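PDB 6IV9: Cas13d from uncultured Ruminococcus sp, which binds CRISPR RNA and uses its two HEPN domains to mature that guide and to cleave target RNA. Local coordinates for residues Leu733-Lys736 and Asn737-Val741; Phe849-Tyr852 and His853-Gln857; Phe897-Asn900 and Ile901-Lys905; Leu907-Glu910 and Gln911-Asp914. The protein carries 2 engineered substitutions. All coordinates share one frame; numbering follows the deposited sequence.

Contact 1: Leu733-Lys736 and Asn737-Val741. With nucleotides of chain B.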
# COMPACT_ATOMS: atom_id res chain seq x y z
N LEU A 733 -10.15 1.42 12.03
CA LEU A 733 -8.92 2.22 12.30
C LEU A 733 -8.01 1.42 13.23
O LEU A 733 -6.82 1.38 13.00
CB LEU A 733 -9.38 3.51 12.99
CG LEU A 733 -9.24 4.82 12.24
CD1 LEU A 733 -9.00 4.68 10.76
CD2 LEU A 733 -10.36 5.78 12.56
N LEU A 734 -8.57 0.77 14.23
CA LEU A 734 -7.74 -0.02 15.16
C LEU A 734 -7.07 -1.20 14.44
O LEU A 734 -5.88 -1.33 14.54
CB LEU A 734 -8.64 -0.53 16.28
CG LEU A 734 -8.01 -1.57 17.19
CD1 LEU A 734 -6.88 -0.96 17.99
CD2 LEU A 734 -9.05 -2.18 18.11
N VAL A 735 -7.85 -2.01 13.74
CA VAL A 735 -7.27 -3.20 13.05
C VAL A 735 -6.29 -2.77 11.95
O VAL A 735 -5.20 -3.29 11.92
CB VAL A 735 -8.38 -4.12 12.51
CG1 VAL A 735 -7.84 -5.29 11.73
CG2 VAL A 735 -9.30 -4.60 13.62
N LYS A 736 -6.67 -1.78 11.15
CA LYS A 736 -5.80 -1.33 10.05
C LYS A 736 -4.47 -0.83 10.62
O LYS A 736 -3.46 -1.19 10.10
CB LYS A 736 -6.46 -0.20 9.27
CG LYS A 736 -5.59 0.41 8.18
CD LYS A 736 -6.03 1.77 7.78
CE LYS A 736 -5.66 2.83 8.79
NZ LYS A 736 -5.85 4.19 8.27
N ASN A 737 -4.51 -0.07 11.70
CA ASN A 737 -3.26 0.45 12.29
C ASN A 737 -2.36 -0.70 12.77
O ASN A 737 -1.18 -0.61 12.60
CB ASN A 737 -3.50 1.55 13.31
CG ASN A 737 -3.54 2.89 12.61
OD1 ASN A 737 -2.51 3.41 12.25
ND2 ASN A 737 -4.73 3.40 12.39
N LEU A 738 -2.95 -1.72 13.39
CA LEU A 738 -2.18 -2.88 13.88
C LEU A 738 -1.61 -3.70 12.71
O LEU A 738 -0.50 -4.16 12.81
CB LEU A 738 -3.07 -3.70 14.81
CG LEU A 738 -3.39 -3.00 16.12
CD1 LEU A 738 -4.38 -3.80 16.94
CD2 LEU A 738 -2.12 -2.75 16.90
N VAL A 739 -2.38 -3.88 11.65
CA VAL A 739 -1.87 -4.61 10.46
C VAL A 739 -0.68 -3.82 9.89
O VAL A 739 0.30 -4.42 9.53
CB VAL A 739 -2.98 -4.79 9.41
CG1 VAL A 739 -2.43 -5.26 8.08
CG2 VAL A 739 -4.08 -5.70 9.90
N ASN A 740 -0.81 -2.50 9.86
CA ASN A 740 0.24 -1.58 9.36
C ASN A 740 1.48 -1.64 10.26
O ASN A 740 2.56 -1.62 9.74
CB ASN A 740 -0.29 -0.17 9.14
CG ASN A 740 -1.25 -0.08 7.97
OD1 ASN A 740 -1.37 -1.00 7.19
ND2 ASN A 740 -1.93 1.03 7.85
N VAL A 741 1.30 -1.69 11.57
CA VAL A 741 2.48 -1.84 12.47
C VAL A 741 3.14 -3.18 12.18
O VAL A 741 4.32 -3.26 12.08
CB VAL A 741 2.07 -1.78 13.95
CG1 VAL A 741 3.21 -2.21 14.84
CG2 VAL A 741 1.54 -0.43 14.36
P A B 37 -4.46 7.04 10.80
OP1 A B 37 -4.66 7.07 12.24
OP2 A B 37 -4.72 5.71 10.15
O5' A B 37 -5.41 8.14 10.13
C5' A B 37 -6.84 7.86 10.11
C4' A B 37 -7.50 8.40 8.86
O4' A B 37 -7.31 9.83 8.81
C3' A B 37 -6.96 7.82 7.55
O3' A B 37 -8.06 7.66 6.65
C2' A B 37 -6.01 8.90 7.05
O2' A B 37 -5.85 8.96 5.65
C1' A B 37 -6.66 10.18 7.59
N9 A B 37 -5.66 11.19 7.92
C8 A B 37 -4.85 11.22 9.03
N7 A B 37 -4.07 12.27 9.08
C5 A B 37 -4.35 12.94 7.90
C6 A B 37 -3.84 14.12 7.34
N6 A B 37 -2.89 14.84 7.92
N1 A B 37 -4.34 14.53 6.15
C2 A B 37 -5.32 13.82 5.59
N3 A B 37 -5.87 12.68 6.01
C4 A B 37 -5.36 12.31 7.20
P U B 38 -9.01 6.41 6.74
OP1 U B 38 -8.30 5.28 7.25
OP2 U B 38 -9.72 6.37 5.48
O5' U B 38 -10.04 6.77 7.89
C5' U B 38 -11.01 7.72 7.64
C4' U B 38 -11.61 8.17 8.96
O4' U B 38 -10.55 8.66 9.81
C3' U B 38 -12.54 9.36 8.76
O3' U B 38 -13.84 8.84 8.50
C2' U B 38 -12.44 10.09 10.10
O2' U B 38 -13.22 9.48 11.10
C1' U B 38 -10.98 9.84 10.48
N1 U B 38 -10.09 10.94 10.13
C2 U B 38 -8.99 11.14 10.95
O2 U B 38 -8.77 10.43 11.93
N3 U B 38 -8.16 12.17 10.57
C4 U B 38 -8.30 12.99 9.45
O4 U B 38 -7.46 13.88 9.22
C5 U B 38 -9.44 12.68 8.62
C6 U B 38 -10.28 11.69 8.99
P G B 36 -3.81 5.70 5.55
OP1 G B 36 -4.47 4.45 6.04
OP2 G B 36 -4.64 6.70 4.79
O5' G B 36 -3.16 6.59 6.66
C5' G B 36 -2.32 5.98 7.65
C4' G B 36 -1.65 7.03 8.49
O4' G B 36 -0.82 7.86 7.66
C3' G B 36 -2.60 7.99 9.20
O3' G B 36 -3.00 7.54 10.49
C2' G B 36 -1.80 9.26 9.31
O2' G B 36 -0.88 9.21 10.38
C1' G B 36 -0.92 9.20 8.06
N9 G B 36 -1.48 9.97 6.98
C8 G B 36 -2.54 9.65 6.16
N7 G B 36 -2.82 10.59 5.30
C5 G B 36 -1.93 11.59 5.60
C6 G B 36 -1.75 12.86 5.00
O6 G B 36 -2.38 13.35 4.06
N1 G B 36 -0.71 13.56 5.59
C2 G B 36 0.06 13.10 6.62
N2 G B 36 1.02 13.92 7.04
N3 G B 36 -0.09 11.92 7.19
C4 G B 36 -1.10 11.23 6.64

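Contact 2: Phe849-Tyr852 and His853-Gln857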
# COMPACT_ATOMS: atom_id res chain seq x y z
N PHE A 849 1.82 1.37 18.57
CA PHE A 849 3.09 0.66 18.83
C PHE A 849 3.01 -0.04 20.19
O PHE A 849 3.33 -1.19 20.26
CB PHE A 849 4.24 1.66 18.84
CG PHE A 849 5.61 1.08 19.09
CD1 PHE A 849 6.08 0.91 20.37
CD2 PHE A 849 6.44 0.73 18.04
CE1 PHE A 849 7.35 0.40 20.60
CE2 PHE A 849 7.69 0.20 18.27
CZ PHE A 849 8.14 0.04 19.55
N SER A 850 2.55 0.66 21.22
CA SER A 850 2.46 0.01 22.56
C SER A 850 1.41 -1.10 22.57
O SER A 850 1.61 -2.06 23.26
CB SER A 850 2.34 0.97 23.70
OG SER A 850 1.29 1.85 23.49
N ILE A 851 0.30 -0.93 21.87
CA ILE A 851 -0.71 -2.02 21.85
C ILE A 851 -0.09 -3.24 21.18
O ILE A 851 -0.17 -4.29 21.71
CB ILE A 851 -1.96 -1.59 21.08
CG1 ILE A 851 -2.68 -0.43 21.77
CG2 ILE A 851 -2.88 -2.78 20.86
CD1 ILE A 851 -3.78 0.16 20.96
N TYR A 852 0.56 -3.03 20.05
CA TYR A 852 1.11 -4.17 19.28
C TYR A 852 2.14 -4.93 20.11
O TYR A 852 2.07 -6.12 20.18
CB TYR A 852 1.80 -3.60 18.04
CG TYR A 852 2.49 -4.62 17.18
CD1 TYR A 852 1.82 -5.26 16.16
CD2 TYR A 852 3.81 -4.93 17.36
CE1 TYR A 852 2.44 -6.19 15.36
CE2 TYR A 852 4.45 -5.86 16.58
CZ TYR A 852 3.76 -6.50 15.58
OH TYR A 852 4.40 -7.41 14.81
N HIS A 853 3.07 -4.21 20.71
CA HIS A 853 4.13 -4.86 21.52
C HIS A 853 3.55 -5.55 22.76
O HIS A 853 4.03 -6.61 23.11
CB HIS A 853 5.31 -3.92 21.70
CG HIS A 853 6.10 -3.80 20.45
ND1 HIS A 853 6.78 -4.85 19.91
CD2 HIS A 853 6.26 -2.78 19.59
CE1 HIS A 853 7.35 -4.47 18.81
NE2 HIS A 853 7.04 -3.23 18.58
N TYR A 854 2.56 -4.95 23.40
CA TYR A 854 2.01 -5.64 24.59
C TYR A 854 1.37 -6.97 24.16
O TYR A 854 1.66 -7.98 24.73
CB TYR A 854 0.99 -4.76 25.32
CG TYR A 854 0.36 -5.53 26.45
CD1 TYR A 854 1.04 -5.70 27.64
CD2 TYR A 854 -0.86 -6.15 26.31
CE1 TYR A 854 0.50 -6.44 28.67
CE2 TYR A 854 -1.42 -6.90 27.32
CZ TYR A 854 -0.73 -7.04 28.51
OH TYR A 854 -1.26 -7.78 29.51
N VAL A 855 0.54 -6.94 23.13
CA VAL A 855 -0.13 -8.18 22.66
C VAL A 855 0.94 -9.16 22.18
O VAL A 855 0.85 -10.31 22.51
CB VAL A 855 -1.15 -7.87 21.55
CG1 VAL A 855 -1.74 -9.13 20.96
CG2 VAL A 855 -2.24 -6.92 22.02
N MET A 856 1.94 -8.67 21.47
CA MET A 856 2.99 -9.57 20.95
C MET A 856 3.71 -10.24 22.12
O MET A 856 3.93 -11.41 22.05
CB MET A 856 4.01 -8.79 20.13
CG MET A 856 5.15 -9.64 19.63
SD MET A 856 4.69 -10.86 18.41
CE MET A 856 4.52 -9.82 16.96
N GLN A 857 4.07 -9.48 23.14
CA GLN A 857 4.79 -10.03 24.32
C GLN A 857 3.91 -11.06 25.03
O GLN A 857 4.43 -12.05 25.47
CB GLN A 857 5.32 -8.89 25.18
CG GLN A 857 6.43 -8.13 24.48
CD GLN A 857 6.93 -6.90 25.19
OE1 GLN A 857 6.62 -6.66 26.34
NE2 GLN A 857 7.70 -6.11 24.48

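Contact 3: Phe897-Asn900 and Ile901-Lys905. With nucleotides of chain B.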
# COMPACT_ATOMS: atom_id res chain seq x y z
N PHE A 897 17.59 -8.02 13.99
CA PHE A 897 17.56 -6.89 13.04
C PHE A 897 18.64 -5.88 13.37
O PHE A 897 18.79 -4.94 12.66
CB PHE A 897 16.20 -6.21 13.08
CG PHE A 897 15.03 -7.15 13.03
CD1 PHE A 897 15.06 -8.25 12.20
CD2 PHE A 897 13.91 -6.95 13.81
CE1 PHE A 897 13.99 -9.13 12.14
CE2 PHE A 897 12.85 -7.83 13.76
CZ PHE A 897 12.89 -8.91 12.93
N GLY A 898 19.43 -6.17 14.39
CA GLY A 898 20.46 -5.27 14.92
C GLY A 898 21.51 -4.87 13.90
O GLY A 898 22.02 -3.79 14.01
N TYR A 899 21.78 -5.72 12.93
CA TYR A 899 22.81 -5.45 11.90
C TYR A 899 22.44 -4.22 11.06
O TYR A 899 23.33 -3.67 10.45
CB TYR A 899 23.07 -6.70 11.07
CG TYR A 899 21.94 -7.01 10.15
CD1 TYR A 899 20.82 -7.68 10.59
CD2 TYR A 899 21.96 -6.57 8.84
CE1 TYR A 899 19.77 -7.94 9.74
CE2 TYR A 899 20.92 -6.82 7.98
CZ TYR A 899 19.81 -7.49 8.44
OH TYR A 899 18.78 -7.73 7.61
N ASN A 900 21.16 -3.91 10.91
CA ASN A 900 20.73 -2.67 10.22
C ASN A 900 20.33 -1.72 11.34
O ASN A 900 19.22 -1.83 11.83
CB ASN A 900 19.60 -2.92 9.23
CG ASN A 900 19.30 -1.72 8.37
OD1 ASN A 900 19.03 -0.66 8.88
ND2 ASN A 900 19.36 -1.88 7.07
N ILE A 901 21.22 -0.82 11.72
CA ILE A 901 20.98 0.01 12.92
C ILE A 901 19.73 0.89 12.79
O ILE A 901 18.98 0.93 13.73
CB ILE A 901 22.24 0.82 13.26
CG1 ILE A 901 23.31 -0.09 13.84
CG2 ILE A 901 21.91 1.96 14.19
CD1 ILE A 901 22.96 -0.62 15.18
N PRO A 902 19.49 1.60 11.67
CA PRO A 902 18.31 2.43 11.56
C PRO A 902 17.03 1.59 11.66
O PRO A 902 16.13 2.02 12.28
CB PRO A 902 18.47 3.09 10.19
CG PRO A 902 19.95 3.09 9.98
CD PRO A 902 20.39 1.76 10.54
N ARG A 903 16.99 0.43 11.02
CA ARG A 903 15.79 -0.41 11.13
C ARG A 903 15.62 -0.85 12.59
O ARG A 903 14.58 -0.66 13.13
CB ARG A 903 15.88 -1.63 10.21
CG ARG A 903 14.68 -2.55 10.30
CD ARG A 903 14.60 -3.65 9.26
NE ARG A 903 14.66 -3.22 7.89
CZ ARG A 903 15.66 -3.50 7.08
NH1 ARG A 903 16.63 -4.28 7.49
NH2 ARG A 903 15.70 -2.99 5.87
N PHE A 904 16.70 -1.31 13.21
CA PHE A 904 16.63 -1.81 14.60
C PHE A 904 16.16 -0.72 15.56
O PHE A 904 15.31 -0.98 16.37
CB PHE A 904 17.99 -2.32 15.04
CG PHE A 904 18.08 -2.71 16.49
CD1 PHE A 904 17.54 -3.90 16.94
CD2 PHE A 904 18.71 -1.89 17.40
CE1 PHE A 904 17.62 -4.25 18.27
CE2 PHE A 904 18.78 -2.24 18.74
CZ PHE A 904 18.24 -3.42 19.16
N LYS A 905 16.73 0.47 15.46
CA LYS A 905 16.29 1.58 16.34
C LYS A 905 14.85 1.98 16.05
O LYS A 905 14.09 2.14 16.97
CB LYS A 905 17.23 2.77 16.19
CG LYS A 905 18.61 2.53 16.75
CD LYS A 905 19.37 3.79 16.97
CE LYS A 905 18.74 4.70 18.00
NZ LYS A 905 19.46 5.97 18.12
P A B 27 12.85 -0.56 6.46
OP1 A B 27 12.40 -1.69 7.34
OP2 A B 27 13.80 -0.88 5.40
O5' A B 27 11.71 0.15 5.65
C5' A B 27 10.52 0.52 6.38
C4' A B 27 9.55 1.15 5.46
O4' A B 27 8.36 1.48 6.17
C3' A B 27 10.02 2.48 4.87
O3' A B 27 10.37 2.34 3.51
C2' A B 27 8.78 3.40 4.97
O2' A B 27 8.47 4.01 3.73
C1' A B 27 7.69 2.42 5.42
N9 A B 27 6.66 3.03 6.25
C8 A B 27 5.31 2.95 5.99
N7 A B 27 4.58 3.65 6.81
C5 A B 27 5.50 4.23 7.68
C6 A B 27 5.35 5.06 8.80
N6 A B 27 4.16 5.51 9.23
N1 A B 27 6.47 5.48 9.44
C2 A B 27 7.65 5.02 9.00
N3 A B 27 7.91 4.19 8.00
C4 A B 27 6.78 3.83 7.36
P A B 26 17.54 0.57 4.09
OP1 A B 26 17.68 -0.87 4.41
OP2 A B 26 16.93 1.08 2.85
O5' A B 26 16.64 1.22 5.24
C5' A B 26 16.70 0.79 6.59
C4' A B 26 15.72 1.57 7.42
O4' A B 26 16.11 2.96 7.38
C3' A B 26 14.26 1.65 6.96
O3' A B 26 13.46 0.54 7.44
C2' A B 26 13.77 2.97 7.57
O2' A B 26 12.94 2.80 8.74
C1' A B 26 15.07 3.71 7.92
N9 A B 26 15.14 5.05 7.33
C8 A B 26 15.32 5.38 6.02
N7 A B 26 15.18 6.66 5.77
C5 A B 26 14.94 7.22 7.01
C6 A B 26 14.68 8.53 7.42
N6 A B 26 14.72 9.58 6.61
N1 A B 26 14.38 8.73 8.73
C2 A B 26 14.38 7.68 9.55
N3 A B 26 14.55 6.39 9.26
C4 A B 26 14.90 6.23 7.99
P A B 2 18.13 13.02 16.15
OP1 A B 2 18.87 13.42 17.33
OP2 A B 2 18.34 13.74 14.90
O5' A B 2 18.45 11.52 15.80
C5' A B 2 18.55 10.52 16.79
C4' A B 2 18.17 9.19 16.22
O4' A B 2 17.02 9.29 15.36
C3' A B 2 19.25 8.62 15.31
O3' A B 2 20.26 8.12 16.13
C2' A B 2 18.45 7.63 14.49
O2' A B 2 18.17 6.47 15.21
C1' A B 2 17.17 8.42 14.26
N9 A B 2 17.19 9.21 13.03
C8 A B 2 17.08 10.56 12.89
N7 A B 2 17.14 10.97 11.64
C5 A B 2 17.28 9.80 10.92
C6 A B 2 17.39 9.55 9.54
N6 A B 2 17.39 10.50 8.61
N1 A B 2 17.54 8.27 9.15
C2 A B 2 17.55 7.31 10.08
N3 A B 2 17.45 7.42 11.40
C4 A B 2 17.32 8.71 11.76
O HOH W 1 17.45 -4.92 10.28
O HOH W 2 16.32 -7.13 9.07
O HOH W 3 18.75 -4.46 5.50

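Contact 4: Leu907-Glu910 and Gln911-Asp914. With nucleotides of chain B.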
# COMPACT_ATOMS: atom_id res chain seq x y z
N LEU A 907 12.41 0.25 14.87
CA LEU A 907 11.46 -0.81 15.26
C LEU A 907 11.48 -1.06 16.78
O LEU A 907 10.60 -1.74 17.23
CB LEU A 907 11.83 -2.09 14.51
CG LEU A 907 11.61 -2.08 13.00
CD1 LEU A 907 11.78 -3.46 12.41
CD2 LEU A 907 10.25 -1.52 12.64
N SER A 908 12.49 -0.54 17.49
CA SER A 908 12.65 -0.81 18.94
C SER A 908 12.26 0.39 19.82
O SER A 908 11.93 0.16 20.95
CB SER A 908 14.06 -1.22 19.25
OG SER A 908 14.42 -2.38 18.57
N ILE A 909 12.34 1.60 19.29
CA ILE A 909 12.06 2.81 20.10
C ILE A 909 10.77 3.47 19.60
O ILE A 909 10.77 3.98 18.52
CB ILE A 909 13.28 3.74 20.00
CG1 ILE A 909 14.53 2.97 20.43
CG2 ILE A 909 13.07 5.00 20.81
CD1 ILE A 909 15.80 3.63 20.08
N GLU A 910 9.79 3.57 20.48
CA GLU A 910 8.44 4.04 20.09
C GLU A 910 8.52 5.43 19.45
O GLU A 910 7.84 5.63 18.48
CB GLU A 910 7.56 4.02 21.33
CG GLU A 910 6.18 4.60 21.15
CD GLU A 910 5.25 4.30 22.32
OE1 GLU A 910 5.70 3.72 23.33
OE2 GLU A 910 4.09 4.63 22.21
N GLN A 911 9.36 6.31 19.97
CA GLN A 911 9.49 7.70 19.46
C GLN A 911 10.01 7.74 18.02
O GLN A 911 9.75 8.70 17.37
CB GLN A 911 10.28 8.58 20.42
CG GLN A 911 9.80 8.47 21.86
CD GLN A 911 10.65 7.49 22.64
OE1 GLN A 911 10.33 6.33 22.77
NE2 GLN A 911 11.76 7.99 23.17
N LEU A 912 10.80 6.76 17.61
CA LEU A 912 11.38 6.75 16.25
C LEU A 912 10.54 5.94 15.27
O LEU A 912 10.83 5.97 14.11
CB LEU A 912 12.76 6.10 16.34
CG LEU A 912 13.78 6.81 17.22
CD1 LEU A 912 15.12 6.15 17.11
CD2 LEU A 912 13.87 8.27 16.85
N PHE A 913 9.55 5.22 15.76
CA PHE A 913 8.82 4.27 14.90
C PHE A 913 7.99 4.88 13.76
O PHE A 913 8.15 4.44 12.64
CB PHE A 913 7.94 3.38 15.77
CG PHE A 913 7.13 2.38 15.01
CD1 PHE A 913 7.70 1.21 14.55
CD2 PHE A 913 5.80 2.61 14.76
CE1 PHE A 913 6.93 0.30 13.86
CE2 PHE A 913 5.04 1.68 14.07
CZ PHE A 913 5.62 0.53 13.61
N ASP A 914 7.16 5.85 14.06
CA ASP A 914 6.24 6.39 13.04
C ASP A 914 6.72 7.74 12.51
O ASP A 914 6.83 8.67 13.27
CB ASP A 914 4.84 6.53 13.63
CG ASP A 914 3.74 6.62 12.60
OD1 ASP A 914 3.97 7.16 11.54
OD2 ASP A 914 2.67 6.15 12.90
P A B 27 12.85 -0.56 6.46
OP1 A B 27 12.40 -1.69 7.34
OP2 A B 27 13.80 -0.88 5.40
O5' A B 27 11.71 0.15 5.65
C5' A B 27 10.52 0.52 6.38
C4' A B 27 9.55 1.15 5.46
O4' A B 27 8.36 1.48 6.17
C3' A B 27 10.02 2.48 4.87
O3' A B 27 10.37 2.34 3.51
C2' A B 27 8.78 3.40 4.97
O2' A B 27 8.47 4.01 3.73
C1' A B 27 7.69 2.42 5.42
N9 A B 27 6.66 3.03 6.25
C8 A B 27 5.31 2.95 5.99
N7 A B 27 4.58 3.65 6.81
C5 A B 27 5.50 4.23 7.68
C6 A B 27 5.35 5.06 8.80
N6 A B 27 4.16 5.51 9.23
N1 A B 27 6.47 5.48 9.44
C2 A B 27 7.65 5.02 9.00
N3 A B 27 7.91 4.19 8.00
C4 A B 27 6.78 3.83 7.36
P C B 1 17.36 9.02 20.86
OP1 C B 1 17.78 7.93 19.93
OP2 C B 1 16.59 8.68 22.08
O5' C B 1 16.45 10.07 20.07
C5' C B 1 16.89 11.38 19.62
C4' C B 1 15.96 11.76 18.48
O4' C B 1 14.60 11.59 18.87
C3' C B 1 16.06 13.13 17.81
O3' C B 1 16.57 13.00 16.47
C2' C B 1 14.60 13.61 17.74
O2' C B 1 14.10 13.92 16.46
C1' C B 1 13.82 12.33 17.99
N1 C B 1 12.48 12.45 18.57
C2 C B 1 12.28 13.18 19.75
O2 C B 1 13.24 13.78 20.25
N3 C B 1 11.05 13.23 20.30
C4 C B 1 10.04 12.57 19.72
N4 C B 1 8.83 12.65 20.28
C5 C B 1 10.21 11.82 18.53
C6 C B 1 11.44 11.77 18.00
O HOH W 4 6.55 7.04 16.60

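Contact 1: Leu733-Lys736 and Asn737-Val741
The torsions of Lys736 and Asn737 bring both side chains to the same RNA backbone, and turn Asn737 against Leu733. Lys736 leaves its helix with CG trans to the backbone N (chi1 176°) and bends at chi3 (75°), which carries NZ among three phosphates. In Asn737 a chi1 of -88° folds the amide back over the preceding helical turn. There Leu733 O takes two bonds from this one residue. Asn737 N reaches Leu733 O at 3.0 Å, and Asn737 ND2 reaches Leu733 O at 3.0 Å from the other face of the carbonyl plane. Asn737 ND2 also donates to OP2 of A37 of chain B at 3.2 Å. The two ND2 bonds fix the rotation of the amide. Lys736 NZ bonds OP1 of G36 at 2.6 Å, OP2 of A37 at 2.7 Å and OP1 of U38 at 2.9 Å, all of chain B. OP2 of A37 is thus held by both residues, and the positive charge of Lys736 probably offsets the repulsion among the three phosphates. On the apolar side, residues one turn apart pack: Leu734 CD1 lies beside Leu738 CD1 at 3.9 Å. Residues 733-741 all lie on helix 713-760. Leu734 and Leu738 face Tyr848 and Ile851 of helix 848-861, while Val735 and Val739 pack on Tyr634 of helix 630-638.

Contact 2: Phe849-Tyr852 and His853-Gln857
His853 sits between Phe849 and Tyr852 and meets each ring in a different way. It presents its edge to Phe849: His853 CD2 lies over the centre of the Phe849 ring, and its closest atom there is CZ, at 3.4 Å. The centroids of the Phe849 and His853 rings are 4.4 Å apart, with planes at 55°, a tilted edge-to-face pair. Tyr852 reverses the roles. Its edge points at a face of His853, with CD2 over the middle of the imidazole, centroids 5.0 Å apart and planes at 84°. This pair is T-shaped. The chi1 of -74° keeps His853 CG beside its backbone N and swings the ring back toward Phe849, one turn earlier. His853 NE2 is hydrogen-bonded to Tyr745 OH, which helps to fix the imidazole. Bends at chi2 and chi3 bring the chain of Met856 alongside Tyr852, where CE reaches Tyr852 OH at 3.2 Å. The polar partner of that hydroxyl is Asn742 OD1, by a hydrogen bond; the methyl only packs against it. The backbone keeps regular helical bonding, as in His853 N to Phe849 O at 3.1 Å. Tyr822 and Cys825 of helix 816-827 touch Met856, and Tyr822 also touches His853. Phe849, Tyr852 and His853 form a buried aromatic cluster on a single helix, packed inside an alpha-helical bundle consistent with a HEPN domain.

Contact 3: Phe897-Asn900 and Ile901-Lys905
Arg903 NH1 donates to waters 1 and 3, and weakly to water 2, which link it to residues 897-900. Water 1, 3.0 Å from Arg903 NH1, donates to Phe897 O; water 3, 2.9 Å from Arg903 NH1, also accepts from Asn900 ND2. Water 2 donates to Tyr899 OH, which is also hydrogen-bonded to Asp755. The rest of the guanidinium serves the RNA. Arg903 NE bonds OP1 of A27 of chain B at 2.8 Å, and Arg903 NH2 bonds OP2 of the same A27 of chain B at 2.9 Å. The bend at chi3 (-55°) turns this two-pronged edge to the phosphate, while Asn900 CG lies over one face of the group. Asn900 is the N-cap of helix 901-908. Its OD1 accepts from Arg903 N at 3.2 Å, and its backbone O accepts from Phe904 N at 2.9 Å. The residue capped at its backbone N is thus the one whose side chain holds the phosphate. A type I turn from Phe897 to Asn900 leads into the helix and sets Gly898 CA 3.8 Å from Phe904 CD1. Lys905 NZ bonds O3' of A2 of chain B at 3.0 Å and also forms a salt bridge with an RNA phosphate. The turn and first helical turn lie among several helices. Phe897 packs on helix 713-760, Tyr899 on helix 777-788, Ile901 on helices 795-799 and 801-813, and Phe904 on helix 801-813.

Contact 4: Leu907-Glu910 and Gln911-Asp914
Glu910 O accepts from Phe913 N in an unusual way. The N–O distance is 3.2 Å, but the donor stands above the carbonyl plane, with a C=O...N angle of only 111°. Water 4 is a second donor to this carbonyl: it gives to Glu910 O at 2.7 Å and accepts from Asp914 N at 2.9 Å. It bridges a pair that an alpha helix would probably bond directly. Leu912 N likewise reaches Ile909 O, at 2.9 Å and from above the carbonyl plane. Bonds to the third residue on are characteristic of a tight, 3-10-like turn, and this one follows the end of helix 901-908 closely. Apolar side chains pack in two places, one of them joining Leu907 of helix 901-908 to the turn. Ile909 CD1 and Leu912 CD1 meet at 4.0 Å, side by side. Leu907 CD2 lies at the edge of the Phe913 ring, 4.0 Å from CE1. Arg744 makes a cation-pi contact with that ring and a hydrogen bond to Phe913 O. The RNA is met at two points: Asp914 at A27, and Gln911 and Leu912 beside C1 of chain B. Asp914 OD1 takes an almost straight bond (174°) from N6 of A27 of chain B at 2.8 Å, and also accepts from Asn916 N. Gln911 bends at chi2 (97°), which lays OE1 3.6 Å from Ile909 CG2.

Overall arrangement
The four contacts follow in order along the C-terminal part of the chain, each closing before the next opens. Contact 1 lies on helix 713-760 and contact 2 on helix 848-861; their centres are about 12 Å apart and they touch. Contacts 3 and 4, about 11 Å apart between centres, share helix 901-908. Contact 4 joins the groups: Phe913 meets Val741 of contact 1 and Phe849 of contact 2. Contacts 1 and 3 do not touch, with centres about 23 Å apart. Contacts 1, 3 and 4 reach the guide RNA, while contact 2 stays about 10 Å from it at the nearest atoms. The helices packed around contact 2 thus place several RNA-binding groups along the guide.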